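Local coordinates for protein Exo-beta-1,3-galactanase (Bifidobacterium bifidum, PDB 5FLW) that probably hydrolyses beta-1,3-galactan chains from one end as a family 43 glycoside hydrolase built on a five-bladed beta-propeller, at residues F45-C50 with H62-V68; Y95-I99 with L165-L170; Y108-A114 with F125-T130; Y134-G140 with M152-H158. All blocks are in the same frame, centred on the assembly; numbering follows the deposited sequence.

Contact 1 of 4, residues F45-C50 with H62-V68; sequences FQGVCC and HGIVLDV
V48 and L66 face each other across the outer hairpin of a beta-propeller blade, strands 48-53 and 60-66, whose short segments run antiparallel at 177°. Four backbone hydrogen bonds join them: V48 N to L66 O, V65 N to V48 O, C50 N to G63 O and H62 N to C50 O. The bond from V65 N to V48 O is 2.8 Å long. Pairing of V48 with L66 but of C49 with I64 moves the register by one residue, a beta bulge that puts V65 at a corner of the chain. There both methyls of V65 close on C50, with CG1 at 3.5 Å from C50 CB, tighter than usual carbon contact. On the face shared by V48 and L66, the two CB atoms lie 4.0 Å apart, and V48 CG2 also meets L66 CB.

Beyond the bulge, the F45 ring is reached at its edge, in plane, by D67 O, 3.5 Å from CE2, while G47 N stands over the centre of one ring face. V68 turns CG2 anti to its carbonyl carbon, which brings that methyl against F45 O and Q46 CA. Further out, M97 and I99 of strand 95-102 pack on V48, and Y35 packs on C50 and V65. At the far end, a water donates to C50 O at 2.9 Å and, weakly, to G63 O.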
# COMPACT_ATOMS: atom_id res chain seq x y z
N PHE A 45 -16.72 0.50 4.95
CA PHE A 45 -16.41 0.01 3.62
C PHE A 45 -17.44 0.47 2.59
O PHE A 45 -18.65 0.21 2.74
CB PHE A 45 -16.31 -1.51 3.61
CG PHE A 45 -15.82 -2.04 2.30
CD1 PHE A 45 -14.56 -1.68 1.83
CD2 PHE A 45 -16.61 -2.91 1.53
CE1 PHE A 45 -14.09 -2.18 0.60
CE2 PHE A 45 -16.15 -3.39 0.29
CZ PHE A 45 -14.90 -3.04 -0.16
N GLN A 46 -16.96 1.14 1.52
CA GLN A 46 -17.80 1.65 0.44
C GLN A 46 -17.29 1.18 -0.92
O GLN A 46 -17.63 1.77 -1.96
CB GLN A 46 -17.93 3.18 0.48
CG GLN A 46 -18.49 3.68 1.80
CD GLN A 46 -18.01 5.08 2.13
OE1 GLN A 46 -18.31 6.05 1.41
NE2 GLN A 46 -17.23 5.20 3.21
N GLY A 47 -16.46 0.14 -0.94
CA GLY A 47 -15.92 -0.37 -2.19
C GLY A 47 -14.47 0.03 -2.42
O GLY A 47 -13.90 0.88 -1.72
N VAL A 48 -13.88 -0.63 -3.42
CA VAL A 48 -12.54 -0.35 -3.89
C VAL A 48 -12.66 0.32 -5.26
O VAL A 48 -13.28 -0.24 -6.18
CB VAL A 48 -11.68 -1.62 -3.97
CG1 VAL A 48 -10.30 -1.29 -4.57
CG2 VAL A 48 -11.52 -2.23 -2.56
N CYS A 49 -12.07 1.50 -5.38
CA CYS A 49 -12.04 2.28 -6.61
C CYS A 49 -10.78 1.97 -7.41
O CYS A 49 -9.68 1.92 -6.85
CB CYS A 49 -12.04 3.77 -6.27
SG CYS A 49 -13.59 4.31 -5.51
N CYS A 50 -10.94 1.86 -8.73
CA CYS A 50 -9.81 1.63 -9.64
C CYS A 50 -9.61 2.84 -10.54
O CYS A 50 -10.59 3.37 -11.10
CB CYS A 50 -10.05 0.38 -10.50
SG CYS A 50 -8.76 0.03 -11.70
N HIS A 62 -12.08 3.70 -13.42
CA HIS A 62 -12.73 2.47 -13.85
C HIS A 62 -13.83 2.02 -12.87
O HIS A 62 -14.25 0.86 -12.89
CB HIS A 62 -11.69 1.37 -14.10
CG HIS A 62 -10.78 1.70 -15.23
ND1 HIS A 62 -11.09 1.41 -16.54
CD2 HIS A 62 -9.64 2.44 -15.26
CE1 HIS A 62 -10.13 1.88 -17.33
NE2 HIS A 62 -9.24 2.51 -16.57
N GLY A 63 -14.28 2.94 -12.00
CA GLY A 63 -15.39 2.67 -11.11
C GLY A 63 -15.01 1.80 -9.93
O GLY A 63 -13.83 1.54 -9.65
N ILE A 64 -16.04 1.34 -9.24
CA ILE A 64 -15.87 0.44 -8.09
C ILE A 64 -15.68 -0.97 -8.64
O ILE A 64 -16.58 -1.52 -9.29
CB ILE A 64 -17.08 0.54 -7.14
CG1 ILE A 64 -17.15 1.95 -6.49
CG2 ILE A 64 -17.02 -0.54 -6.05
CD1 ILE A 64 -18.38 2.24 -5.69
N VAL A 65 -14.51 -1.56 -8.36
CA VAL A 65 -14.15 -2.89 -8.86
C VAL A 65 -14.32 -4.00 -7.81
O VAL A 65 -14.35 -5.18 -8.19
CB VAL A 65 -12.74 -2.91 -9.51
CG1 VAL A 65 -12.67 -1.89 -10.65
CG2 VAL A 65 -11.62 -2.61 -8.50
N LEU A 66 -14.43 -3.66 -6.53
CA LEU A 66 -14.85 -4.59 -5.48
C LEU A 66 -15.97 -3.89 -4.72
O LEU A 66 -15.74 -2.86 -4.07
CB LEU A 66 -13.69 -5.00 -4.56
CG LEU A 66 -14.09 -5.90 -3.37
CD1 LEU A 66 -14.70 -7.19 -3.85
CD2 LEU A 66 -12.91 -6.15 -2.41
N ASP A 67 -17.18 -4.40 -4.84
CA ASP A 67 -18.34 -3.74 -4.28
C ASP A 67 -18.44 -4.01 -2.78
O ASP A 67 -17.89 -4.98 -2.24
CB ASP A 67 -19.62 -4.30 -4.90
CG ASP A 67 -19.85 -3.79 -6.31
OD1 ASP A 67 -19.59 -2.60 -6.56
OD2 ASP A 67 -20.29 -4.60 -7.17
N VAL A 68 -19.20 -3.13 -2.11
CA VAL A 68 -19.77 -3.49 -0.82
C VAL A 68 -20.56 -4.79 -0.99
O VAL A 68 -21.28 -4.97 -1.98
CB VAL A 68 -20.70 -2.37 -0.33
CG1 VAL A 68 -21.28 -2.73 1.02
CG2 VAL A 68 -19.96 -1.05 -0.27
O HOH W 1 -12.71 4.72 -9.60

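Contact 2 of 4, residues Y95-I99 with L165-L170; sequences YVMYI and LADDYL
The polar part of this contact is a single hydrogen bond, from Y98 OH on strand 95-102 to the backbone oxygen of Y169 in the loop between strands 159-165 and 172-179. The OH and Y169 O are 2.7 Å apart. The hydroxyl lies in the carbonyl plane, on a lone pair, with a C=O...OH angle of 136°, and the accepting oxygen lies near the plane of the Y98 ring, at its edge.

Apolar contacts flank the bond. L165 comes from the opposite direction and sets CD1 4.0 Å from Y98 CZ. V96 CG2 lies 3.9 Å from Y169 CB and 4.1 Å from L170 CD2, the V96 and L170 side chains crossing at about a right angle. Carbons also crowd round the polar pair itself, L165 CD1 beside Y98 OH and V96 CG1 beside Y169 O.

Bonds within the loop fix the acceptor. A type I turn runs from A166 to Y169, closed by Y169 N to A166 O at 2.8 Å, and D168 OD1 receives L170 N in an Asx turn. The Y169 hydroxyl itself bonds G147 O and Q143 NE2.

Y98 is buried, and its hydroxyl donates to a main-chain oxygen; this directional bond joins one blade to the next within an apolar surround.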
# COMPACT_ATOMS: atom_id res chain seq x y z
N TYR A 95 -6.10 -11.99 -11.58
CA TYR A 95 -5.78 -10.83 -10.75
C TYR A 95 -6.40 -11.05 -9.37
O TYR A 95 -7.62 -11.22 -9.26
CB TYR A 95 -6.33 -9.57 -11.42
CG TYR A 95 -5.64 -9.32 -12.74
CD1 TYR A 95 -6.09 -9.92 -13.92
CD2 TYR A 95 -4.48 -8.51 -12.81
CE1 TYR A 95 -5.44 -9.70 -15.12
CE2 TYR A 95 -3.83 -8.29 -14.00
CZ TYR A 95 -4.31 -8.89 -15.15
OH TYR A 95 -3.67 -8.68 -16.35
N VAL A 96 -5.56 -11.09 -8.34
CA VAL A 96 -6.00 -11.36 -6.97
C VAL A 96 -5.89 -10.07 -6.17
O VAL A 96 -4.84 -9.41 -6.18
CB VAL A 96 -5.20 -12.50 -6.32
CG1 VAL A 96 -5.80 -12.82 -4.96
CG2 VAL A 96 -5.14 -13.74 -7.22
N MET A 97 -6.97 -9.71 -5.50
CA MET A 97 -7.01 -8.55 -4.62
C MET A 97 -6.99 -9.00 -3.16
O MET A 97 -7.65 -9.99 -2.78
CB MET A 97 -8.26 -7.71 -4.89
CG MET A 97 -8.34 -6.46 -4.04
SD MET A 97 -9.79 -5.41 -4.44
CE MET A 97 -9.30 -4.77 -6.04
N TYR A 98 -6.21 -8.27 -2.35
CA TYR A 98 -6.09 -8.45 -0.90
C TYR A 98 -6.59 -7.19 -0.22
O TYR A 98 -6.40 -6.08 -0.73
CB TYR A 98 -4.63 -8.73 -0.50
CG TYR A 98 -4.01 -9.76 -1.41
CD1 TYR A 98 -4.19 -11.13 -1.18
CD2 TYR A 98 -3.28 -9.37 -2.54
CE1 TYR A 98 -3.65 -12.09 -2.05
CE2 TYR A 98 -2.75 -10.30 -3.42
CZ TYR A 98 -2.93 -11.67 -3.17
OH TYR A 98 -2.41 -12.60 -4.03
N ILE A 99 -7.24 -7.34 0.94
CA ILE A 99 -7.78 -6.17 1.64
C ILE A 99 -7.70 -6.43 3.13
O ILE A 99 -7.80 -7.57 3.58
CB ILE A 99 -9.22 -5.82 1.15
CG1 ILE A 99 -9.66 -4.43 1.61
CG2 ILE A 99 -10.22 -6.87 1.58
CD1 ILE A 99 -10.83 -3.94 0.86
N LEU A 165 3.05 -16.11 -0.66
CA LEU A 165 1.79 -16.65 -1.15
C LEU A 165 2.02 -18.01 -1.82
O LEU A 165 3.10 -18.28 -2.39
CB LEU A 165 1.20 -15.70 -2.20
CG LEU A 165 0.79 -14.33 -1.67
CD1 LEU A 165 0.66 -13.30 -2.81
CD2 LEU A 165 -0.53 -14.44 -0.92
N ALA A 166 0.97 -18.83 -1.80
CA ALA A 166 0.92 -20.03 -2.63
C ALA A 166 1.03 -19.63 -4.10
O ALA A 166 0.83 -18.46 -4.48
CB ALA A 166 -0.42 -20.73 -2.41
N ASP A 167 1.36 -20.61 -4.95
CA ASP A 167 1.54 -20.33 -6.38
C ASP A 167 0.28 -19.79 -7.04
O ASP A 167 0.38 -19.10 -8.05
CB ASP A 167 1.96 -21.59 -7.15
CG ASP A 167 3.38 -22.02 -6.85
OD1 ASP A 167 4.16 -21.21 -6.30
OD2 ASP A 167 3.69 -23.20 -7.15
N ASP A 168 -0.90 -20.15 -6.55
CA ASP A 168 -2.12 -19.58 -7.11
C ASP A 168 -2.48 -18.23 -6.48
O ASP A 168 -3.54 -17.67 -6.80
CB ASP A 168 -3.28 -20.57 -7.01
CG ASP A 168 -3.66 -20.89 -5.57
OD1 ASP A 168 -3.14 -20.26 -4.63
OD2 ASP A 168 -4.52 -21.79 -5.37
N TYR A 169 -1.63 -17.72 -5.58
CA TYR A 169 -1.76 -16.40 -4.95
C TYR A 169 -2.99 -16.26 -4.04
O TYR A 169 -3.29 -15.14 -3.61
CB TYR A 169 -1.72 -15.27 -5.99
CG TYR A 169 -0.33 -14.86 -6.47
CD1 TYR A 169 0.78 -15.70 -6.35
CD2 TYR A 169 -0.13 -13.59 -7.03
CE1 TYR A 169 2.05 -15.30 -6.80
CE2 TYR A 169 1.13 -13.18 -7.47
CZ TYR A 169 2.21 -14.03 -7.36
OH TYR A 169 3.46 -13.59 -7.81
N LEU A 170 -3.69 -17.36 -3.69
CA LEU A 170 -4.96 -17.27 -2.95
C LEU A 170 -4.81 -17.43 -1.44
O LEU A 170 -5.76 -17.12 -0.70
CB LEU A 170 -5.96 -18.32 -3.44
CG LEU A 170 -6.33 -18.25 -4.93
CD1 LEU A 170 -7.29 -19.37 -5.25
CD2 LEU A 170 -6.92 -16.91 -5.27

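Contact 3 of 4, residues Y108-A114 with F125-T130; sequences YAHIGVA and FQTTIT
H110 and T130 meet at the open end of a propeller-blade hairpin, the antiparallel strands 110-116 and 124-129. From CB outward, H110 first lies near I129 O, 3.8 Å from CB. Its CD2 then comes 3.3 Å from T128 OG1, and ND1 donates in the ring plane to Y108 O, 2.8 Å away but 54° out of that carbonyl's plane. At the tip, NE2 lies 3.5 Å from T130 CG2. This methyl sits over the centre of one ring face, a CH-pi contact only 8° off the normal, while Y108 CZ lies over the opposite face. The imidazole is therefore sandwiched, and the ND1 bond opposes its rotation.

I111 and I129 form a hydrogen-bonded pair, and their side chains share a face with V113. Further along, Q126 and T127 both face V113 in a classic beta bulge: V113 O takes a bond from Q126 N at 2.8 Å and a weak one from T127 N. Past the bulge, the F125 ring turns its edge to G112 CA, CE1 4.2 Å away. T128 holds OG1 between its backbone N and carbonyl carbon (chi1 70°), which turns it toward Y108 as well as H110: Y108 OH and T128 OG1 share a 2.8 Å hydrogen bond.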
# COMPACT_ATOMS: atom_id res chain seq x y z
N TYR A 108 -11.09 -7.69 14.52
CA TYR A 108 -11.15 -8.78 13.55
C TYR A 108 -9.81 -9.06 12.87
O TYR A 108 -9.36 -10.22 12.82
CB TYR A 108 -12.23 -8.51 12.52
CG TYR A 108 -12.55 -9.67 11.58
CD1 TYR A 108 -12.98 -10.91 12.08
CD2 TYR A 108 -12.49 -9.51 10.18
CE1 TYR A 108 -13.33 -11.97 11.21
CE2 TYR A 108 -12.83 -10.55 9.30
CZ TYR A 108 -13.25 -11.78 9.83
OH TYR A 108 -13.61 -12.84 9.01
N ALA A 109 -9.22 -8.03 12.26
CA ALA A 109 -7.84 -8.06 11.80
C ALA A 109 -7.57 -9.27 10.88
O ALA A 109 -6.71 -10.12 11.15
CB ALA A 109 -6.89 -8.00 13.00
N HIS A 110 -8.28 -9.31 9.75
CA HIS A 110 -8.09 -10.36 8.75
C HIS A 110 -7.62 -9.78 7.42
O HIS A 110 -7.68 -8.56 7.18
CB HIS A 110 -9.40 -11.10 8.46
CG HIS A 110 -9.73 -12.21 9.41
ND1 HIS A 110 -9.78 -12.03 10.78
CD2 HIS A 110 -10.08 -13.50 9.19
CE1 HIS A 110 -10.13 -13.17 11.36
NE2 HIS A 110 -10.30 -14.08 10.42
N ILE A 111 -7.18 -10.68 6.53
CA ILE A 111 -6.97 -10.39 5.11
C ILE A 111 -8.17 -10.94 4.35
O ILE A 111 -8.52 -12.12 4.52
CB ILE A 111 -5.68 -11.06 4.59
CG1 ILE A 111 -4.43 -10.57 5.36
CG2 ILE A 111 -5.52 -10.84 3.07
CD1 ILE A 111 -3.16 -11.42 5.20
N GLY A 112 -8.80 -10.11 3.52
CA GLY A 112 -9.81 -10.59 2.57
C GLY A 112 -9.18 -10.82 1.20
O GLY A 112 -8.27 -10.10 0.80
N VAL A 113 -9.66 -11.85 0.50
CA VAL A 113 -9.15 -12.26 -0.81
C VAL A 113 -10.30 -12.25 -1.82
O VAL A 113 -11.35 -12.86 -1.56
CB VAL A 113 -8.49 -13.66 -0.75
CG1 VAL A 113 -7.96 -14.06 -2.11
CG2 VAL A 113 -7.36 -13.70 0.27
N ALA A 114 -10.10 -11.56 -2.96
CA ALA A 114 -11.04 -11.52 -4.09
C ALA A 114 -10.26 -11.75 -5.39
O ALA A 114 -9.05 -11.53 -5.46
CB ALA A 114 -11.80 -10.18 -4.17
N PHE A 125 -15.47 -11.60 -4.21
CA PHE A 125 -14.98 -11.81 -2.85
C PHE A 125 -15.09 -13.29 -2.47
O PHE A 125 -16.18 -13.88 -2.51
CB PHE A 125 -15.83 -10.97 -1.91
CG PHE A 125 -15.45 -11.07 -0.46
CD1 PHE A 125 -14.11 -11.15 -0.06
CD2 PHE A 125 -16.44 -11.02 0.53
CE1 PHE A 125 -13.77 -11.21 1.31
CE2 PHE A 125 -16.10 -11.07 1.90
CZ PHE A 125 -14.78 -11.17 2.28
N GLN A 126 -13.96 -13.87 -2.02
CA GLN A 126 -13.88 -15.29 -1.69
C GLN A 126 -13.71 -15.58 -0.20
O GLN A 126 -14.66 -16.03 0.45
CB GLN A 126 -12.84 -16.01 -2.55
CG GLN A 126 -13.21 -15.93 -4.02
CD GLN A 126 -12.46 -16.89 -4.92
OE1 GLN A 126 -11.34 -17.29 -4.64
NE2 GLN A 126 -13.08 -17.22 -6.05
N THR A 127 -12.54 -15.32 0.37
CA THR A 127 -12.22 -15.77 1.72
C THR A 127 -11.81 -14.59 2.61
O THR A 127 -11.43 -13.51 2.14
CB THR A 127 -11.00 -16.75 1.69
OG1 THR A 127 -9.90 -16.12 1.01
CG2 THR A 127 -11.35 -18.11 1.03
N THR A 128 -11.84 -14.83 3.92
CA THR A 128 -10.99 -14.08 4.84
C THR A 128 -10.03 -15.08 5.46
O THR A 128 -10.39 -16.25 5.68
CB THR A 128 -11.72 -13.26 5.91
OG1 THR A 128 -12.33 -14.15 6.86
CG2 THR A 128 -12.77 -12.36 5.30
N ILE A 129 -8.77 -14.66 5.66
CA ILE A 129 -7.72 -15.54 6.13
C ILE A 129 -6.85 -14.83 7.16
O ILE A 129 -6.77 -13.59 7.19
CB ILE A 129 -6.83 -16.07 4.97
CG1 ILE A 129 -5.85 -15.00 4.44
CG2 ILE A 129 -7.73 -16.69 3.83
CD1 ILE A 129 -4.95 -15.49 3.27
N THR A 130 -6.18 -15.63 7.98
CA THR A 130 -5.09 -15.19 8.85
C THR A 130 -3.99 -16.24 8.75
O THR A 130 -4.25 -17.37 8.33
CB THR A 130 -5.49 -15.06 10.35
OG1 THR A 130 -5.56 -16.36 10.94
CG2 THR A 130 -6.82 -14.37 10.53

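Contact 4 of 4, residues Y134-G140 with M152-H158; sequences YLSRDIG and MSEDRDH
E154 OE1 is gripped by R156 NH2 and by two waters that lead across to the other segment, one accepting from R137 NH1, the other from D138 N. R156 holds the carboxylate side-on, NH2 to OE1 and NE to OE2, each 2.8 Å. These bonds limit its rotation. The E154 backbone bonds the same neighbours, R137 N to E154 O and E154 N to D138 O.

S136 OG and S153 OG share a 2.6 Å hydrogen bond. Each hydroxyl is anti to its own backbone N, S136 at chi1 180° and S153 at 168°, which directs the two oxygens at each other.

D155 OD2 receives H158 ND1 at 2.7 Å, in the imidazole plane, and H161 NE2 as well. Thus oriented, H158 turns its edge to the Y134 face, CE1 3.6 Å above the ring centre and the planes at 53°. A water joins D157 OD2, D155 OD1 and L135 N.

D138 salt-bridges R83 and accepts from S190 N. The contact pairs the first two strands of a four-stranded propeller blade, 139-143 and 149-155; I139 packs on Y98 of strand 95-102, M152 on I193 of strand 191-196, and S153 on Y163 of strand 159-165.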
# COMPACT_ATOMS: atom_id res chain seq x y z
N TYR A 134 -3.18 -15.13 13.74
CA TYR A 134 -2.55 -13.88 14.14
C TYR A 134 -3.29 -12.67 13.56
O TYR A 134 -3.88 -12.74 12.47
CB TYR A 134 -1.09 -13.82 13.68
CG TYR A 134 -0.20 -14.92 14.22
CD1 TYR A 134 -0.52 -15.59 15.38
CD2 TYR A 134 1.00 -15.25 13.59
CE1 TYR A 134 0.30 -16.61 15.89
CE2 TYR A 134 1.81 -16.23 14.08
CZ TYR A 134 1.47 -16.91 15.23
OH TYR A 134 2.29 -17.91 15.70
N LEU A 135 -3.18 -11.54 14.26
CA LEU A 135 -3.70 -10.27 13.76
C LEU A 135 -3.04 -9.88 12.45
O LEU A 135 -1.82 -9.94 12.31
CB LEU A 135 -3.39 -9.17 14.76
CG LEU A 135 -3.96 -9.29 16.17
CD1 LEU A 135 -3.29 -8.29 17.14
CD2 LEU A 135 -5.50 -9.14 16.13
N SER A 136 -3.85 -9.43 11.50
CA SER A 136 -3.37 -8.77 10.28
C SER A 136 -4.16 -7.47 10.10
O SER A 136 -5.40 -7.49 10.02
CB SER A 136 -3.55 -9.68 9.06
OG SER A 136 -3.09 -9.03 7.88
N ARG A 137 -3.46 -6.34 10.08
CA ARG A 137 -4.11 -5.05 9.82
C ARG A 137 -3.56 -4.41 8.54
O ARG A 137 -3.86 -4.92 7.46
CB ARG A 137 -4.09 -4.18 11.08
CG ARG A 137 -4.97 -4.82 12.18
CD ARG A 137 -5.27 -3.83 13.26
NE ARG A 137 -6.14 -4.33 14.32
CZ ARG A 137 -5.67 -4.91 15.41
NH1 ARG A 137 -4.34 -5.07 15.50
NH2 ARG A 137 -6.47 -5.31 16.40
N ASP A 138 -2.71 -3.38 8.61
CA ASP A 138 -2.20 -2.80 7.36
C ASP A 138 -1.48 -3.85 6.53
O ASP A 138 -0.76 -4.70 7.07
CB ASP A 138 -1.18 -1.70 7.64
CG ASP A 138 -1.82 -0.40 8.08
OD1 ASP A 138 -3.07 -0.32 8.24
OD2 ASP A 138 -1.03 0.54 8.30
N ILE A 139 -1.69 -3.81 5.21
CA ILE A 139 -1.05 -4.74 4.29
C ILE A 139 -0.40 -3.98 3.14
O ILE A 139 -0.79 -2.85 2.81
CB ILE A 139 -2.01 -5.82 3.72
CG1 ILE A 139 -3.18 -5.13 3.00
CG2 ILE A 139 -2.48 -6.81 4.81
CD1 ILE A 139 -3.89 -6.05 2.02
N GLY A 140 0.59 -4.64 2.52
CA GLY A 140 1.12 -4.26 1.23
C GLY A 140 1.48 -5.52 0.46
O GLY A 140 1.38 -6.62 1.00
N MET A 152 2.76 -8.21 2.83
CA MET A 152 3.29 -7.71 4.09
C MET A 152 2.11 -7.37 4.98
O MET A 152 1.09 -6.86 4.50
CB MET A 152 4.18 -6.47 3.89
CG MET A 152 5.38 -6.69 2.97
SD MET A 152 5.04 -6.46 1.19
CE MET A 152 4.99 -4.66 1.08
N SER A 153 2.24 -7.67 6.28
CA SER A 153 1.07 -7.65 7.16
C SER A 153 1.48 -7.22 8.56
O SER A 153 2.20 -7.96 9.25
CB SER A 153 0.43 -9.05 7.22
OG SER A 153 -0.53 -9.15 8.28
N GLU A 154 0.96 -6.09 9.03
CA GLU A 154 1.28 -5.62 10.37
C GLU A 154 0.45 -6.38 11.40
O GLU A 154 -0.78 -6.47 11.30
CB GLU A 154 1.03 -4.11 10.50
CG GLU A 154 1.65 -3.48 11.77
CD GLU A 154 0.74 -3.54 13.00
OE1 GLU A 154 -0.49 -3.38 12.85
OE2 GLU A 154 1.26 -3.74 14.13
N ASP A 155 1.14 -6.93 12.41
CA ASP A 155 0.57 -7.81 13.42
C ASP A 155 0.98 -7.24 14.78
O ASP A 155 2.16 -7.35 15.17
CB ASP A 155 1.12 -9.22 13.18
CG ASP A 155 0.90 -10.20 14.33
OD1 ASP A 155 0.34 -9.86 15.40
OD2 ASP A 155 1.35 -11.37 14.14
N ARG A 156 0.02 -6.63 15.49
CA ARG A 156 0.38 -5.85 16.69
C ARG A 156 1.08 -6.69 17.77
O ARG A 156 1.85 -6.14 18.58
CB ARG A 156 -0.82 -5.13 17.28
CG ARG A 156 -0.45 -3.96 18.25
CD ARG A 156 0.27 -2.79 17.54
NE ARG A 156 -0.27 -2.56 16.19
CZ ARG A 156 -1.24 -1.68 15.89
NH1 ARG A 156 -1.81 -0.91 16.82
NH2 ARG A 156 -1.67 -1.59 14.62
N ASP A 157 0.83 -8.01 17.81
CA ASP A 157 1.44 -8.83 18.85
C ASP A 157 2.87 -9.27 18.52
O ASP A 157 3.58 -9.70 19.43
CB ASP A 157 0.61 -10.08 19.13
CG ASP A 157 -0.82 -9.78 19.58
OD1 ASP A 157 -1.04 -8.85 20.39
OD2 ASP A 157 -1.71 -10.50 19.08
N HIS A 158 3.29 -9.22 17.22
CA HIS A 158 4.55 -9.85 16.82
C HIS A 158 5.51 -8.95 16.05
O HIS A 158 6.74 -9.02 16.27
CB HIS A 158 4.34 -11.16 16.02
CG HIS A 158 3.53 -12.19 16.75
ND1 HIS A 158 2.27 -12.57 16.35
CD2 HIS A 158 3.80 -12.90 17.87
CE1 HIS A 158 1.80 -13.48 17.18
NE2 HIS A 158 2.71 -13.70 18.11
O HOH W 2 -0.40 -11.08 10.17
O HOH W 3 -1.33 -11.75 16.47
O HOH W 4 -1.92 -5.54 13.81
O HOH W 5 -1.62 -1.81 10.87

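How the contacts relate
The contacts sample three consecutive blades of the propeller, each a four-stranded antiparallel sheet. Contact 1 pairs the last two strands of the 24-66 blade; contact 3 does so in the 80-129 blade; contact 4 pairs the first two strands of the 139-179 blade. Contact 2 links the second and third of these blades, and contacts 3 and 4 are nested in the chain loop it closes. Contacts 2 and 3, centres 11 Å apart, share a sheet where strands 95-102 and 110-116 adjoin. Contacts 1 and 2, centres 18 Å apart, touch through side-chain packing between blades, A109 bonds S136 of contact 4, while contacts 1 and 4 stay about 10 Å apart at their nearest atoms. Neighbouring blades thus interlock in sequence around the propeller.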